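Local coordinates for protein erythrocyte binding antigen 140 (Plasmodium falciparum, PDB 4GF2) that probably binds a sialic acid-bearing receptor on the host erythrocyte, such as glycophorin C, while the malaria parasite invades, the crystallised part including its two Duffy-binding-like domains, at residues 495-500 with 526-531; 343-348 with 480-485; 541-546 with 556-561. The protein carries 3 engineered substitutions. All blocks are in the same frame, centred on the assembly; numbering follows the deposited sequence.

Contact 1: residues 495-500 with 526-531; sequences KEKIYS and KKWIDL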
loop_
_atom_site.group_PDB
_atom_site.type_symbol
_atom_site.label_atom_id
_atom_site.label_comp_id
_atom_site.label_asym_id
_atom_site.label_seq_id
_atom_site.Cartn_x
_atom_site.Cartn_y
_atom_site.Cartn_z
ATOM N N LYS A 495 -41.752 18.726 -11.409
ATOM C CA LYS A 495 -42.768 18.467 -10.396
ATOM C C LYS A 495 -42.718 19.550 -9.329
ATOM O O LYS A 495 -43.745 20.109 -8.944
ATOM C CB LYS A 495 -42.556 17.099 -9.742
ATOM C CG LYS A 495 -43.283 15.951 -10.424
ATOM C CD LYS A 495 -43.674 14.870 -9.417
ATOM C CE LYS A 495 -42.470 14.329 -8.658
ATOM N NZ LYS A 495 -41.507 13.620 -9.546
ATOM N N GLU A 496 -41.511 19.839 -8.857
ATOM C CA GLU A 496 -41.311 20.845 -7.824
ATOM C C GLU A 496 -41.876 22.192 -8.260
ATOM O O GLU A 496 -42.600 22.843 -7.507
ATOM C CB GLU A 496 -39.822 20.980 -7.509
ATOM C CG GLU A 496 -39.500 21.969 -6.407
ATOM C CD GLU A 496 -38.016 22.022 -6.091
ATOM O OE1 GLU A 496 -37.248 21.246 -6.701
ATOM O OE2 GLU A 496 -37.619 22.837 -5.232
ATOM N N LYS A 497 -41.548 22.601 -9.480
ATOM C CA LYS A 497 -41.976 23.899 -9.992
ATOM C C LYS A 497 -43.484 23.966 -10.223
ATOM O O LYS A 497 -44.088 25.028 -10.080
ATOM C CB LYS A 497 -41.217 24.239 -11.274
ATOM C CG LYS A 497 -39.855 24.860 -11.013
ATOM C CD LYS A 497 -38.946 24.774 -12.224
ATOM C CE LYS A 497 -37.748 25.698 -12.077
ATOM N NZ LYS A 497 -37.011 25.491 -10.803
ATOM N N ILE A 498 -44.089 22.838 -10.579
ATOM C CA ILE A 498 -45.542 22.765 -10.691
ATOM C C ILE A 498 -46.175 22.979 -9.320
ATOM O O ILE A 498 -47.098 23.778 -9.170
ATOM C CB ILE A 498 -46.010 21.412 -11.255
ATOM C CG1 ILE A 498 -45.715 21.331 -12.754
ATOM C CG2 ILE A 498 -47.504 21.219 -11.011
ATOM C CD1 ILE A 498 -46.190 20.050 -13.409
ATOM N N TYR A 499 -45.674 22.258 -8.321
ATOM C CA TYR A 499 -46.168 22.402 -6.960
ATOM C C TYR A 499 -45.954 23.830 -6.465
ATOM O O TYR A 499 -46.769 24.362 -5.711
ATOM C CB TYR A 499 -45.478 21.408 -6.022
ATOM C CG TYR A 499 -45.725 19.950 -6.361
ATOM C CD1 TYR A 499 -46.678 19.583 -7.305
ATOM C CD2 TYR A 499 -45.005 18.941 -5.732
ATOM C CE1 TYR A 499 -46.903 18.254 -7.613
ATOM C CE2 TYR A 499 -45.225 17.609 -6.035
ATOM C CZ TYR A 499 -46.175 17.271 -6.975
ATOM O OH TYR A 499 -46.398 15.950 -7.284
ATOM N N SER A 500 -44.857 24.450 -6.891
ATOM C CA SER A 500 -44.574 25.829 -6.511
ATOM C C SER A 500 -45.680 26.743 -7.022
ATOM O O SER A 500 -46.090 27.681 -6.337
ATOM C CB SER A 500 -43.225 26.280 -7.066
ATOM O OG SER A 500 -42.178 25.446 -6.602
ATOM N N LYS A 526 -39.964 30.199 -17.570
ATOM C CA LYS A 526 -39.695 30.236 -19.002
ATOM C C LYS A 526 -38.202 30.079 -19.266
ATOM O O LYS A 526 -37.792 29.299 -20.125
ATOM C CB LYS A 526 -40.201 31.548 -19.610
ATOM C CG LYS A 526 -41.714 31.696 -19.582
ATOM C CD LYS A 526 -42.164 33.095 -19.988
ATOM C CE LYS A 526 -43.681 33.234 -19.925
ATOM N NZ LYS A 526 -44.136 34.606 -20.281
ATOM N N LYS A 527 -37.393 30.824 -18.518
ATOM C CA LYS A 527 -35.944 30.736 -18.640
ATOM C C LYS A 527 -35.483 29.313 -18.364
ATOM O O LYS A 527 -34.663 28.761 -19.096
ATOM C CB LYS A 527 -35.265 31.692 -17.660
ATOM C CG LYS A 527 -35.500 33.163 -17.954
ATOM C CD LYS A 527 -34.763 33.604 -19.208
ATOM C CE LYS A 527 -34.977 35.083 -19.489
ATOM N NZ LYS A 527 -34.446 35.951 -18.401
ATOM N N TRP A 528 -36.019 28.721 -17.302
ATOM C CA TRP A 528 -35.611 27.384 -16.892
ATOM C C TRP A 528 -35.954 26.356 -17.961
ATOM O O TRP A 528 -35.090 25.601 -18.404
ATOM C CB TRP A 528 -36.269 26.993 -15.564
ATOM C CG TRP A 528 -35.841 25.638 -15.075
ATOM C CD1 TRP A 528 -34.654 25.319 -14.479
ATOM C CD2 TRP A 528 -36.593 24.418 -15.145
ATOM N NE1 TRP A 528 -34.621 23.980 -14.177
ATOM C CE2 TRP A 528 -35.797 23.404 -14.574
ATOM C CE3 TRP A 528 -37.859 24.086 -15.637
ATOM C CZ2 TRP A 528 -36.229 22.082 -14.478
ATOM C CZ3 TRP A 528 -38.285 22.771 -15.541
ATOM C CH2 TRP A 528 -37.473 21.786 -14.967
ATOM N N ILE A 529 -37.212 26.339 -18.380
ATOM C CA ILE A 529 -37.695 25.315 -19.297
ATOM C C ILE A 529 -37.004 25.391 -20.656
ATOM O O ILE A 529 -36.778 24.366 -21.301
ATOM C CB ILE A 529 -39.223 25.414 -19.491
ATOM C CG1 ILE A 529 -39.768 24.121 -20.101
ATOM C CG2 ILE A 529 -39.582 26.622 -20.353
ATOM C CD1 ILE A 529 -39.584 22.902 -19.217
ATOM N N ASP A 530 -36.666 26.600 -21.090
ATOM C CA ASP A 530 -35.961 26.772 -22.354
ATOM C C ASP A 530 -34.538 26.235 -22.230
ATOM O O ASP A 530 -34.015 25.615 -23.155
ATOM C CB ASP A 530 -35.943 28.243 -22.778
ATOM C CG ASP A 530 -37.318 28.753 -23.178
ATOM O OD1 ASP A 530 -38.215 27.921 -23.436
ATOM O OD2 ASP A 530 -37.502 29.987 -23.242
ATOM N N LEU A 531 -33.920 26.467 -21.076
ATOM C CA LEU A 531 -32.572 25.978 -20.832
ATOM C C LEU A 531 -32.555 24.456 -20.852
ATOM O O LEU A 531 -31.659 23.843 -21.432
ATOM C CB LEU A 531 -32.047 26.493 -19.490
ATOM C CG LEU A 531 -30.694 25.925 -19.051
ATOM C CD1 LEU A 531 -29.602 26.278 -20.050
ATOM C CD2 LEU A 531 -30.328 26.416 -17.657
#
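Glu496 O, the carbonyl just before the Lys497 that reaches across to Trp528, takes two donors from the next helical turn: Ser500 N at 2.8 Å, and Ser500 OG, also at 2.8 Å from Glu496 O, which approaches from above the carbonyl plane. Across the contact no hydrogen bond forms; the evidence is instead the placement of Lys497 over one face of the Trp528 indole. The methylenes lie closest to the ring: Lys497 CE is 3.5 Å from Trp528 CD2, and Lys497 CD 3.6 Å from Trp528 CE3, over the six-membered half. A bend at the last torsion of Lys497 (chi4 53°) then sets Lys497 NZ 4.3 Å from the centroid of the Trp528 five-membered ring and only 3° off its normal, a cation-pi arrangement combined with CH-pi contact from CE. In the second Duffy-binding-like domain this surface contact joins two long helices, 478-508 and 518-548, whose segments run in broadly opposite directions, and the Trp528 side chain also touches Lys493 of helix 478-508. Because both residues are partly exposed, water probably competes for the ammonium, so dispersion from the methylenes and the pi-electron attraction plausibly share the hold.

Contact 2: residues 343-348 with 480-485; sequences PRRQTL and LRWFKE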
loop_
_atom_site.group_PDB
_atom_site.type_symbol
_atom_site.label_atom_id
_atom_site.label_comp_id
_atom_site.label_asym_id
_atom_site.label_seq_id
_atom_site.Cartn_x
_atom_site.Cartn_y
_atom_site.Cartn_z
ATOM N N PRO A 343 -24.184 17.895 -12.632
ATOM C CA PRO A 343 -23.621 18.676 -11.524
ATOM C C PRO A 343 -22.862 17.798 -10.536
ATOM O O PRO A 343 -21.818 18.192 -10.019
ATOM C CB PRO A 343 -24.861 19.277 -10.867
ATOM C CG PRO A 343 -25.837 19.424 -11.992
ATOM C CD PRO A 343 -25.584 18.262 -12.914
ATOM N N ARG A 344 -23.397 16.610 -10.282
ATOM C CA ARG A 344 -22.767 15.647 -9.393
ATOM C C ARG A 344 -21.358 15.299 -9.877
ATOM O O ARG A 344 -20.439 15.158 -9.076
ATOM C CB ARG A 344 -23.635 14.387 -9.310
ATOM C CG ARG A 344 -23.082 13.279 -8.427
ATOM C CD ARG A 344 -23.784 11.958 -8.714
ATOM N NE ARG A 344 -23.823 11.679 -10.147
ATOM C CZ ARG A 344 -22.773 11.302 -10.870
ATOM N NH1 ARG A 344 -21.581 11.145 -10.302
ATOM N NH2 ARG A 344 -22.915 11.084 -12.169
ATOM N N ARG A 345 -21.187 15.172 -11.189
ATOM C CA ARG A 345 -19.883 14.846 -11.763
ATOM C C ARG A 345 -18.934 16.038 -11.691
ATOM O O ARG A 345 -17.726 15.874 -11.512
ATOM C CB ARG A 345 -20.042 14.385 -13.213
ATOM C CG ARG A 345 -18.730 14.235 -13.982
ATOM C CD ARG A 345 -17.831 13.169 -13.380
ATOM N NE ARG A 345 -16.554 13.073 -14.090
ATOM C CZ ARG A 345 -15.481 13.810 -13.821
ATOM N NH1 ARG A 345 -15.505 14.716 -12.853
ATOM N NH2 ARG A 345 -14.374 13.644 -14.524
ATOM N N GLN A 346 -19.490 17.235 -11.832
ATOM C CA GLN A 346 -18.712 18.467 -11.782
ATOM C C GLN A 346 -18.138 18.709 -10.393
ATOM O O GLN A 346 -17.142 19.412 -10.243
ATOM C CB GLN A 346 -19.589 19.661 -12.168
ATOM C CG GLN A 346 -20.154 19.598 -13.574
ATOM C CD GLN A 346 -21.124 20.728 -13.862
ATOM O OE1 GLN A 346 -20.921 21.863 -13.431
ATOM N NE2 GLN A 346 -22.187 20.421 -14.593
ATOM N N THR A 347 -18.780 18.136 -9.380
ATOM C CA THR A 347 -18.386 18.368 -7.993
ATOM C C THR A 347 -17.905 17.087 -7.308
ATOM O O THR A 347 -17.813 17.030 -6.085
ATOM C CB THR A 347 -19.551 18.958 -7.183
ATOM O OG1 THR A 347 -20.594 17.984 -7.058
ATOM C CG2 THR A 347 -20.100 20.205 -7.866
ATOM N N LEU A 348 -17.598 16.068 -8.104
ATOM C CA LEU A 348 -17.112 14.789 -7.588
ATOM C C LEU A 348 -15.807 14.945 -6.803
ATOM O O LEU A 348 -14.880 15.620 -7.245
ATOM C CB LEU A 348 -16.897 13.821 -8.754
ATOM C CG LEU A 348 -16.322 12.439 -8.446
ATOM C CD1 LEU A 348 -17.316 11.596 -7.679
ATOM C CD2 LEU A 348 -15.915 11.749 -9.735
ATOM N N LEU A 480 -25.035 7.317 -21.322
ATOM C CA LEU A 480 -26.351 6.721 -21.134
ATOM C C LEU A 480 -26.776 6.820 -19.672
ATOM O O LEU A 480 -27.945 7.068 -19.373
ATOM C CB LEU A 480 -26.354 5.261 -21.597
ATOM C CG LEU A 480 -26.212 5.043 -23.107
ATOM C CD1 LEU A 480 -26.082 3.561 -23.433
ATOM C CD2 LEU A 480 -27.392 5.646 -23.849
ATOM N N ARG A 481 -25.824 6.637 -18.763
ATOM C CA ARG A 481 -26.113 6.757 -17.343
ATOM C C ARG A 481 -26.469 8.196 -17.010
ATOM O O ARG A 481 -27.372 8.453 -16.215
ATOM C CB ARG A 481 -24.917 6.313 -16.506
ATOM C CG ARG A 481 -24.431 4.908 -16.815
ATOM C CD ARG A 481 -23.492 4.400 -15.736
ATOM N NE ARG A 481 -22.512 5.406 -15.326
ATOM C CZ ARG A 481 -21.266 5.497 -15.789
ATOM N NH1 ARG A 481 -20.812 4.641 -16.698
ATOM N NH2 ARG A 481 -20.466 6.451 -15.333
ATOM N N TRP A 482 -25.758 9.133 -17.628
ATOM C CA TRP A 482 -25.970 10.550 -17.365
ATOM C C TRP A 482 -27.297 11.016 -17.932
ATOM O O TRP A 482 -28.027 11.761 -17.284
ATOM C CB TRP A 482 -24.829 11.380 -17.954
ATOM C CG TRP A 482 -23.549 11.205 -17.222
ATOM C CD1 TRP A 482 -23.344 10.454 -16.098
ATOM C CD2 TRP A 482 -22.286 11.794 -17.548
ATOM N NE1 TRP A 482 -22.031 10.539 -15.708
ATOM C CE2 TRP A 482 -21.362 11.355 -16.581
ATOM C CE3 TRP A 482 -21.850 12.649 -18.563
ATOM C CZ2 TRP A 482 -20.027 11.739 -16.604
ATOM C CZ3 TRP A 482 -20.525 13.029 -18.583
ATOM C CH2 TRP A 482 -19.628 12.576 -17.609
ATOM N N PHE A 483 -27.597 10.576 -19.149
ATOM C CA PHE A 483 -28.838 10.942 -19.819
ATOM C C PHE A 483 -30.033 10.635 -18.918
ATOM O O PHE A 483 -30.909 11.478 -18.721
ATOM C CB PHE A 483 -28.967 10.175 -21.138
ATOM C CG PHE A 483 -30.087 10.656 -22.025
ATOM C CD1 PHE A 483 -30.723 11.864 -21.785
ATOM C CD2 PHE A 483 -30.505 9.892 -23.099
ATOM C CE1 PHE A 483 -31.750 12.298 -22.604
ATOM C CE2 PHE A 483 -31.531 10.322 -23.920
ATOM C CZ PHE A 483 -32.154 11.525 -23.671
ATOM N N LYS A 484 -30.062 9.424 -18.372
ATOM C CA LYS A 484 -31.121 9.023 -17.455
ATOM C C LYS A 484 -31.096 9.870 -16.184
ATOM O O LYS A 484 -32.144 10.268 -15.676
ATOM C CB LYS A 484 -30.995 7.539 -17.098
ATOM C CG LYS A 484 -31.189 7.250 -15.621
ATOM C CD LYS A 484 -31.292 5.759 -15.341
ATOM C CE LYS A 484 -30.806 5.428 -13.939
ATOM N NZ LYS A 484 -31.456 6.266 -12.894
ATOM N N GLU A 485 -29.899 10.138 -15.669
ATOM C CA GLU A 485 -29.749 10.972 -14.482
ATOM C C GLU A 485 -30.357 12.345 -14.744
ATOM O O GLU A 485 -30.985 12.938 -13.868
ATOM C CB GLU A 485 -28.269 11.111 -14.102
ATOM C CG GLU A 485 -28.021 11.813 -12.766
ATOM C CD GLU A 485 -26.540 11.970 -12.441
ATOM O OE1 GLU A 485 -25.697 11.419 -13.183
ATOM O OE2 GLU A 485 -26.217 12.645 -11.437
#
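Arg344 sends CG anti to its backbone nitrogen and then turns at chi3 (49°), which swings the guanidinium onto the carboxylate that Glu485 presents at the end of an extended chain. The pairing lies in the second Duffy-binding-like domain, where the short helix 343-346 packs against the long helix 478-508. Arg344 meets Glu485 side-on, with two nitrogens each serving a different oxygen. Arg344 NE donates to Glu485 OE2 at 2.9 Å, and Arg344 NH2 to Glu485 OE1 at 3.0 Å; the latter bond is nearly straight (N-H...O 171°) and uses the syn lone pair. Both oxygens stay close to the guanidinium plane, but the carboxylate is twisted 26° from it, and OE2 is therefore approached from out of its own plane. Two bonds side by side limit the rotation of both groups.

Arg344 NH2 has a second anionic partner, Asp401 on helix 388-407, which also receives Arg481 NH2 and Trp482 NE1, while Arg344 NH1 binds Ser398. Asp401 thus probably offsets the like charges of Arg344 and Arg481, whose NH2 atoms lie 6.1 Å apart, and gives the buried indole N-H an acceptor. Trp482 NE1 itself sits 3.7 Å from Arg344 NH2, at the edge of the guanidinium. Arg345 takes the neighbouring position on the short helix and directs its guanidinium to Asp410 and Asp414, so towards Trp482 it offers mainly hydrocarbon. The first torsion of Arg345 places CG beside the benzo half of the indole, and the bend at the second turns the rest of the chain away to its aspartates: Arg345 CG touches Trp482 CZ2 at 3.8 Å and Trp482 CH2 at 4.1 Å.

Contact 3: residues 541-546 with 556-561; sequences DKYTKD and DEVKNK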
loop_
_atom_site.group_PDB
_atom_site.type_symbol
_atom_site.label_atom_id
_atom_site.label_comp_id
_atom_site.label_asym_id
_atom_site.label_seq_id
_atom_site.Cartn_x
_atom_site.Cartn_y
_atom_site.Cartn_z
ATOM N N ASP A 541 -29.808 14.315 -29.543
ATOM C CA ASP A 541 -29.105 14.277 -30.817
ATOM C C ASP A 541 -27.974 13.261 -30.762
ATOM O O ASP A 541 -27.779 12.486 -31.696
ATOM C CB ASP A 541 -28.554 15.662 -31.157
ATOM C CG ASP A 541 -28.019 15.746 -32.570
ATOM O OD1 ASP A 541 -28.672 15.209 -33.491
ATOM O OD2 ASP A 541 -26.945 16.354 -32.763
ATOM N N LYS A 542 -27.231 13.264 -29.660
ATOM C CA LYS A 542 -26.120 12.336 -29.490
ATOM C C LYS A 542 -26.630 10.909 -29.363
ATOM O O LYS A 542 -26.099 9.994 -29.993
ATOM C CB LYS A 542 -25.292 12.702 -28.255
ATOM C CG LYS A 542 -24.222 11.674 -27.913
ATOM C CD LYS A 542 -23.376 12.111 -26.730
ATOM C CE LYS A 542 -22.476 10.984 -26.246
ATOM N NZ LYS A 542 -21.499 10.545 -27.282
ATOM N N TYR A 543 -27.657 10.724 -28.544
ATOM C CA TYR A 543 -28.243 9.410 -28.341
ATOM C C TYR A 543 -28.672 8.826 -29.681
ATOM O O TYR A 543 -28.469 7.644 -29.948
ATOM C CB TYR A 543 -29.442 9.506 -27.398
ATOM C CG TYR A 543 -30.200 8.209 -27.233
ATOM C CD1 TYR A 543 -31.183 7.834 -28.143
ATOM C CD2 TYR A 543 -29.937 7.359 -26.166
ATOM C CE1 TYR A 543 -31.880 6.650 -27.997
ATOM C CE2 TYR A 543 -30.628 6.174 -26.009
ATOM C CZ TYR A 543 -31.600 5.824 -26.928
ATOM O OH TYR A 543 -32.291 4.644 -26.779
ATOM N N THR A 544 -29.255 9.670 -30.525
ATOM C CA THR A 544 -29.757 9.241 -31.825
ATOM C C THR A 544 -28.619 8.955 -32.800
ATOM O O THR A 544 -28.573 7.893 -33.421
ATOM C CB THR A 544 -30.669 10.311 -32.442
ATOM O OG1 THR A 544 -31.765 10.575 -31.560
ATOM C CG2 THR A 544 -31.205 9.845 -33.787
ATOM N N LYS A 545 -27.707 9.912 -32.937
ATOM C CA LYS A 545 -26.574 9.763 -33.841
ATOM C C LYS A 545 -25.702 8.576 -33.445
ATOM O O LYS A 545 -25.246 7.824 -34.306
ATOM C CB LYS A 545 -25.742 11.047 -33.873
ATOM C CG LYS A 545 -26.417 12.188 -34.618
ATOM C CD LYS A 545 -25.597 13.466 -34.559
ATOM C CE LYS A 545 -26.215 14.555 -35.421
ATOM N NZ LYS A 545 -25.567 15.878 -35.214
ATOM N N ASP A 546 -25.472 8.409 -32.144
ATOM C CA ASP A 546 -24.674 7.288 -31.656
ATOM C C ASP A 546 -25.401 5.970 -31.908
ATOM O O ASP A 546 -24.801 5.003 -32.381
ATOM C CB ASP A 546 -24.362 7.435 -30.162
ATOM C CG ASP A 546 -23.266 8.455 -29.883
ATOM O OD1 ASP A 546 -22.629 8.937 -30.845
ATOM O OD2 ASP A 546 -23.030 8.764 -28.694
ATOM N N ASP A 556 -28.863 -4.149 -24.156
ATOM C CA ASP A 556 -30.294 -4.429 -24.141
ATOM C C ASP A 556 -31.059 -3.299 -23.462
ATOM O O ASP A 556 -30.479 -2.495 -22.729
ATOM C CB ASP A 556 -30.571 -5.752 -23.427
ATOM C CG ASP A 556 -29.889 -6.928 -24.096
ATOM O OD1 ASP A 556 -28.759 -6.750 -24.602
ATOM O OD2 ASP A 556 -30.482 -8.029 -24.117
ATOM N N GLU A 557 -32.365 -3.250 -23.706
ATOM C CA GLU A 557 -33.209 -2.180 -23.183
ATOM C C GLU A 557 -32.695 -0.813 -23.631
ATOM O O GLU A 557 -32.853 0.186 -22.929
ATOM C CB GLU A 557 -33.291 -2.250 -21.654
ATOM C CG GLU A 557 -34.254 -3.312 -21.137
ATOM C CD GLU A 557 -34.306 -3.366 -19.621
ATOM O OE1 GLU A 557 -33.516 -2.652 -18.968
ATOM O OE2 GLU A 557 -35.142 -4.123 -19.081
ATOM N N VAL A 558 -32.081 -0.782 -24.810
ATOM C CA VAL A 558 -31.597 0.460 -25.409
ATOM C C VAL A 558 -31.657 0.369 -26.930
ATOM O O VAL A 558 -32.116 1.296 -27.599
ATOM C CB VAL A 558 -30.146 0.778 -24.992
ATOM C CG1 VAL A 558 -29.594 1.936 -25.820
ATOM C CG2 VAL A 558 -30.070 1.097 -23.506
ATOM N N LYS A 559 -31.180 -0.750 -27.469
ATOM C CA LYS A 559 -31.208 -0.984 -28.906
ATOM C C LYS A 559 -32.572 -0.643 -29.496
ATOM O O LYS A 559 -33.592 -1.210 -29.104
ATOM C CB LYS A 559 -30.867 -2.442 -29.219
ATOM C CG LYS A 559 -30.812 -2.752 -30.708
ATOM C CD LYS A 559 -30.886 -4.246 -30.975
ATOM C CE LYS A 559 -30.973 -4.536 -32.465
ATOM N NZ LYS A 559 -31.307 -5.960 -32.736
ATOM N N ASN A 560 -32.575 0.291 -30.441
ATOM C CA ASN A 560 -33.789 0.665 -31.156
ATOM C C ASN A 560 -34.919 1.094 -30.223
ATOM O O ASN A 560 -36.034 0.578 -30.301
ATOM C CB ASN A 560 -34.255 -0.488 -32.044
ATOM C CG ASN A 560 -35.352 -0.076 -33.002
ATOM O OD1 ASN A 560 -35.516 1.107 -33.302
ATOM N ND2 ASN A 560 -36.112 -1.050 -33.488
ATOM N N LYS A 561 -34.618 2.036 -29.337
ATOM C CA LYS A 561 -35.635 2.673 -28.511
ATOM C C LYS A 561 -35.472 4.182 -28.613
ATOM O O LYS A 561 -34.418 4.721 -28.284
ATOM C CB LYS A 561 -35.517 2.231 -27.052
ATOM C CG LYS A 561 -35.912 0.786 -26.808
ATOM C CD LYS A 561 -35.983 0.478 -25.322
ATOM C CE LYS A 561 -36.470 -0.941 -25.071
ATOM N NZ LYS A 561 -36.651 -1.224 -23.621
#
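The connection between helices 518-548 and 563-570 folds back on the helix it has just left, and Tyr543 holds its final stretch, residues 556-561, through a side chain-to-backbone bond. Tyr543 OH donates to Lys561 O at 2.6 Å, with the donor in the carbonyl plane and a C=O...O angle of 147°. The carbonyl oxygen comes at the ring edge: Tyr543 CE1 is also 3.2 Å from Lys561 O, so the phenol and the acceptor are close to coplanar. With CG anti to the backbone N (chi1 174°), the ring points from the helix towards the loop, so the hydroxyl meets it although the nearest CA atoms, Tyr543 and Val558, are 10.0 Å apart.

Val558 supplies the apolar part of the contact, a loose one, its CG1 lying 4.4 Å from Tyr543 CE2. Its own carbonyl takes a weak bond from the loop itself, Lys561 N to Val558 O at 3.1 Å, an i+3 to i pair consistent with a beta turn over residues 558-561. Lys561 contributes mainly its backbone, since its ammonium leads off to a salt bridge with Glu569.

The phenol is buried, and its hydroxyl is satisfied by the loop carbonyl. Around the ring stand Ala563 and Tyr566 of helix 563-570, the Tyr566 ring inclined at about 40°, together with Phe479 and Leu480 of helix 478-508, so that Tyr543 lies where three helices converge.

Following the chain from the N terminus, contact 2 is the first to open, at 343-348, and it closes a long, mostly helical loop when helix 478-508 begins. Contact 1 opens farther along that same helix and closes after a short connection, on helix 518-548; contact 3 then starts near the end of helix 518-548 and closes after nine residues. The three therefore run in series, with none nested or crossed. The centres of contacts 1 and 2 are about 20 Å apart. Contacts 2 and 3 touch directly, Phe483 CD2 lying 4.0 Å from Tyr543 CD2. Together they join the short helix 343-346, helices 478-508 and 518-548, and the loop before helix 563-570.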